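Local coordinates for putative immunoglobulin A1 protease (Bacteroides ovatus, PDB 3N6Z), which is a putative immunoglobulin A1 protease of unproven activity, built as a long, strand-rich parallel beta-helix, at residues Ile58-Arg62 against Ile84-Leu90; Ala245-Val250 against Ala279-Val283. One frame throughout, in Å; residues are numbered along the deposited sequence.

Interaction 1: residues Ile58-Arg62 against Ile84-Leu90; sequences IRNMR and IDDWQSL
Arg-59 reaches Asp-86 by a chain that sets out beside its backbone N and then bends about its CG-CD bond (chi3 62°), which turns the guanidinium edge toward the carboxylate of a residue in the 84-90 loop. Asp-86 answers with CG held between its own backbone N and carbonyl carbon. The grip is side-on: NE of Arg-59 binds OD1 of Asp-86 at 3.0 Å on the syn side, while NH2 of Arg-59 meets OD2 of Asp-86 at 2.9 Å, close to the guanidinium plane but well out of the carboxylate plane. The two planes are 39° apart, so this paired salt bridge is twisted rather than flat. In one of its two conformers Ile-84 lies beside the bend, its CD1 3.5 Å from CD of Arg-59.

Arg-62 joins the same network from a second position. Its NH2 gives a 2.7 Å bond to the backbone O of Asp-86, nearly straight at 166°, and has only a long salt bridge to OD2 of Asp-86; its NE is bonded to Tyr-13 OH. A water bridges NH1 of Arg-62, weakly, to Gln-88 O.

The contact pins the loop between strands 79-80 and 100-105 against a type I turn, Ile-58 to Met-61, near the N-terminal end of the parallel beta-helix. Ile-58 O, which accepts the N-H of Met-61, also lies in plane with the Trp-87 ring, at its edge, 3.6 Å from CZ3. The indole NE1 is satisfied by Phe-122 O, and Phe-122 stacks on the ring. Deeper still, selenomethionine Met-61 and Leu-90 cross at about a right angle, CE of Met-61 touching CD1 of Leu-90 at 3.5 Å, with Phe-102 and Ile-52 beside the selenomethionine and Ile-100 beside Leu-90.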
# COMPACT_ATOMS: atom_id res chain seq x y z
N ILE A 58 -10.95 8.86 -15.23
CA ILE A 58 -10.67 7.97 -14.13
C ILE A 58 -11.95 7.62 -13.34
O ILE A 58 -12.09 6.49 -12.84
CB ILE A 58 -9.51 8.49 -13.20
CG1 ILE A 58 -8.65 7.32 -12.71
CG2 ILE A 58 -10.01 9.32 -12.06
CD1 ILE A 58 -7.33 7.76 -12.07
N ARG A 59 -12.89 8.55 -13.31
CA ARG A 59 -14.20 8.31 -12.68
C ARG A 59 -15.10 7.39 -13.51
O ARG A 59 -16.09 6.91 -13.00
CB ARG A 59 -14.88 9.63 -12.35
CG ARG A 59 -14.14 10.37 -11.23
CD ARG A 59 -14.48 11.84 -11.15
NE ARG A 59 -15.90 11.99 -10.86
CZ ARG A 59 -16.76 12.63 -11.67
NH1 ARG A 59 -16.36 13.28 -12.77
NH2 ARG A 59 -18.04 12.64 -11.34
N ASN A 60 -14.74 7.09 -14.74
CA ASN A 60 -15.47 6.13 -15.57
C ASN A 60 -15.02 4.69 -15.38
O ASN A 60 -15.67 3.77 -15.89
CB ASN A 60 -15.44 6.50 -17.07
CG ASN A 60 -16.19 7.79 -17.38
OD1 ASN A 60 -17.17 8.13 -16.69
ND2 ASN A 60 -15.73 8.52 -18.41
N MSE A 61 -13.92 4.46 -14.63
CA MSE A 61 -13.43 3.09 -14.43
C MSE A 61 -14.55 2.20 -13.88
O MSE A 61 -14.69 1.06 -14.31
CB MSE A 61 -12.23 3.05 -13.49
CG MSE A 61 -10.99 3.73 -14.03
SE MSE A 61 -9.55 3.74 -12.76
CE MSE A 61 -9.22 1.81 -12.74
N ARG A 62 -15.26 2.69 -12.88
CA ARG A 62 -16.28 1.85 -12.22
C ARG A 62 -17.35 1.36 -13.19
O ARG A 62 -17.92 0.27 -13.01
CB ARG A 62 -16.91 2.60 -11.08
CG ARG A 62 -17.62 3.87 -11.46
CD ARG A 62 -18.36 4.28 -10.18
NE ARG A 62 -18.19 5.64 -9.78
CZ ARG A 62 -18.19 6.09 -8.51
NH1 ARG A 62 -18.23 5.29 -7.40
NH2 ARG A 62 -18.09 7.40 -8.35
N ILE A 84 -12.88 16.21 -6.76
CA ILE A 84 -13.66 14.97 -6.93
C ILE A 84 -14.07 14.46 -5.55
O ILE A 84 -13.21 14.08 -4.75
CB ILE A 84 -12.86 13.85 -7.67
CG1 ILE A 84 -12.42 14.31 -9.07
CG2 ILE A 84 -13.65 12.52 -7.70
CD1 ILE A 84 -13.49 14.98 -9.87
N ASP A 85 -15.38 14.45 -5.31
CA ASP A 85 -16.00 14.07 -4.05
C ASP A 85 -16.72 12.72 -4.09
O ASP A 85 -17.17 12.23 -3.06
CB ASP A 85 -17.06 15.12 -3.66
CG ASP A 85 -16.48 16.47 -3.36
OD1 ASP A 85 -15.30 16.58 -3.01
OD2 ASP A 85 -17.27 17.44 -3.45
N ASP A 86 -16.87 12.14 -5.27
CA ASP A 86 -17.76 10.97 -5.43
C ASP A 86 -17.06 9.63 -5.53
O ASP A 86 -17.70 8.63 -5.93
CB ASP A 86 -18.72 11.17 -6.65
CG ASP A 86 -18.00 11.16 -8.00
OD1 ASP A 86 -16.77 11.33 -8.05
OD2 ASP A 86 -18.68 11.04 -9.05
N TRP A 87 -15.78 9.55 -5.17
CA TRP A 87 -15.11 8.25 -5.28
C TRP A 87 -15.57 7.32 -4.18
O TRP A 87 -15.52 7.67 -3.01
CB TRP A 87 -13.62 8.41 -5.18
CG TRP A 87 -12.89 7.19 -5.60
CD1 TRP A 87 -12.39 6.20 -4.79
CD2 TRP A 87 -12.51 6.84 -6.93
NE1 TRP A 87 -11.75 5.24 -5.54
CE2 TRP A 87 -11.77 5.64 -6.85
CE3 TRP A 87 -12.68 7.44 -8.19
CZ2 TRP A 87 -11.22 5.03 -7.98
CZ3 TRP A 87 -12.13 6.82 -9.30
CH2 TRP A 87 -11.44 5.63 -9.19
N GLN A 88 -15.92 6.10 -4.57
CA GLN A 88 -15.92 4.97 -3.66
C GLN A 88 -15.04 3.91 -4.33
O GLN A 88 -14.88 3.88 -5.55
CB GLN A 88 -17.33 4.50 -3.34
CG GLN A 88 -18.15 5.59 -2.62
CD GLN A 88 -19.53 5.13 -2.17
OE1 GLN A 88 -19.89 3.97 -2.34
NE2 GLN A 88 -20.28 6.04 -1.57
N SER A 89 -14.43 3.07 -3.52
CA SER A 89 -13.43 2.15 -4.03
C SER A 89 -13.96 1.26 -5.16
O SER A 89 -15.14 0.88 -5.16
CB SER A 89 -12.84 1.32 -2.91
OG SER A 89 -13.78 0.40 -2.40
N LEU A 90 -13.10 0.96 -6.12
CA LEU A 90 -13.56 0.26 -7.33
C LEU A 90 -14.14 -1.11 -7.06
O LEU A 90 -15.13 -1.49 -7.69
CB LEU A 90 -12.40 0.18 -8.33
CG LEU A 90 -11.96 1.50 -8.93
CD1 LEU A 90 -10.56 1.45 -9.50
CD2 LEU A 90 -12.99 1.92 -9.99
O HOH W 1 -16.51 2.71 -7.55

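Interaction 2: residues Ala245-Val250 against Ala279-Val283; sequences ATKGGV and ASSTV
The carbonyl oxygen of Thr-282 is held by two groups of the neighbouring strand: the amide N of Val-250 donates to it at 2.9 Å, approaching nearly along the C=O axis, and CA of Gly-249 adds a C-H...O contact to the same oxygen at 3.3 Å. One step back, the roles of the strands reverse. Gly-248 O accepts the amide N of Thr-282 at 3.0 Å, 33° off the carbonyl plane, and also meets CA of Ser-281. Glycine suits position 248, whose positive phi (164°) most other residues would find unfavourable.

Just ahead of strand 282-284, Ser-281 continues the pairing with its side chain. With OG set beside its own backbone N (chi1 -60°), the hydroxyl receives a weak bond from the amide N of Gly-248 at 3.5 Å; its stronger partner is the O of Asp-278. Ser-280 meets the flank of Lys-247 instead: the extended lysine runs past it, CE of Lys-247 lying 3.4 Å from OG of Ser-280, while that hydroxyl bonds to OD1 of Asp-278. A long aliphatic chain suits this partly exposed margin, its methylenes passing beside the serine.

The two faces of the sheet differ. Thr-282 projects on the face where Gly-249, its partner across the bridge, has no side chain; its OG1 is 3.7 Å from the CA of Gly-249 and hydrogen-bonded to Gly-288 O. On the other face the beta-branched Val-250 and Val-283, well suited to extended strands, sit in register, with CB of Val-250 4.1 Å from CG2 of Val-283. Leu-274 touches both valines, and Leu-307 and Val-309 touch Val-283. In-register parallel strands from successive stretches of chain, stacking like residues over an apolar interior, are the hallmark of a parallel beta-helix.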
# COMPACT_ATOMS: atom_id res chain seq x y z
N ALA A 245 -0.58 4.09 16.12
CA ALA A 245 -1.82 3.43 16.50
C ALA A 245 -2.24 3.94 17.87
O ALA A 245 -1.40 4.11 18.76
CB ALA A 245 -1.67 1.87 16.52
N THR A 246 -3.55 4.14 18.04
CA THR A 246 -4.12 4.48 19.35
C THR A 246 -3.84 3.40 20.38
O THR A 246 -3.42 3.70 21.50
CB THR A 246 -5.63 4.68 19.19
OG1 THR A 246 -5.83 5.78 18.31
CG2 THR A 246 -6.33 4.90 20.51
N LYS A 247 -4.01 2.12 20.00
CA LYS A 247 -3.83 1.00 20.91
C LYS A 247 -3.68 -0.25 20.06
O LYS A 247 -4.65 -0.80 19.57
CB LYS A 247 -5.03 0.87 21.88
CG LYS A 247 -4.86 -0.28 22.88
CD LYS A 247 -5.93 -0.25 23.98
CE LYS A 247 -5.87 -1.47 24.89
NZ LYS A 247 -6.86 -1.35 25.98
N GLY A 248 -2.43 -0.65 19.85
CA GLY A 248 -2.14 -1.84 19.07
C GLY A 248 -0.70 -1.89 18.64
O GLY A 248 0.19 -1.42 19.36
N GLY A 249 -0.48 -2.52 17.50
CA GLY A 249 0.84 -2.74 16.95
C GLY A 249 1.18 -1.72 15.88
O GLY A 249 0.34 -1.37 15.05
N VAL A 250 2.44 -1.30 15.88
CA VAL A 250 2.98 -0.35 14.94
C VAL A 250 4.27 -0.90 14.40
O VAL A 250 5.16 -1.25 15.17
CB VAL A 250 3.23 1.01 15.61
CG1 VAL A 250 3.77 2.06 14.61
CG2 VAL A 250 2.00 1.52 16.32
N ALA A 279 -0.19 2.46 26.48
CA ALA A 279 0.93 1.71 27.07
C ALA A 279 0.98 0.23 26.66
O ALA A 279 2.05 -0.37 26.71
CB ALA A 279 0.86 1.80 28.58
N SER A 280 -0.15 -0.35 26.27
CA SER A 280 -0.22 -1.75 25.86
C SER A 280 0.24 -1.95 24.42
O SER A 280 0.26 -3.08 23.93
CB SER A 280 -1.65 -2.28 26.00
OG SER A 280 -2.50 -1.64 25.08
N SER A 281 0.55 -0.85 23.72
CA SER A 281 1.00 -0.92 22.34
C SER A 281 2.36 -1.62 22.21
O SER A 281 3.15 -1.70 23.14
CB SER A 281 1.09 0.48 21.73
OG SER A 281 -0.16 1.15 21.74
N THR A 282 2.60 -2.16 21.01
CA THR A 282 3.90 -2.73 20.65
C THR A 282 4.39 -1.99 19.42
O THR A 282 3.63 -1.73 18.49
CB THR A 282 3.83 -4.25 20.44
OG1 THR A 282 2.85 -4.56 19.44
CG2 THR A 282 3.46 -4.95 21.74
N VAL A 283 5.67 -1.64 19.42
CA VAL A 283 6.31 -0.91 18.34
C VAL A 283 7.55 -1.64 17.88
O VAL A 283 8.47 -1.86 18.68
CB VAL A 283 6.60 0.53 18.75
CG1 VAL A 283 7.35 1.26 17.63
CG2 VAL A 283 5.32 1.27 19.15

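The chain first reaches interaction 1, whose two segments close a short loop of 21 intervening residues holding strands 71-75 and 79-80. It then builds much of the beta-helix before reaching interaction 2, whose segments close a loop of 28 residues rich in strand, with no helix. The contacts are therefore in series, neither nesting nor crossing. The centres of interaction 1 and interaction 2 are about 33 Å apart, and the nearest atoms of interaction 1 and interaction 2 about 22 Å apart. Interaction 1 ties a turn and an irregular loop together near the N-terminal end of the solenoid, largely by side chains; interaction 2 joins strands 248-251 and 282-284, at one edge of a five-stranded parallel sheet, largely through the backbone.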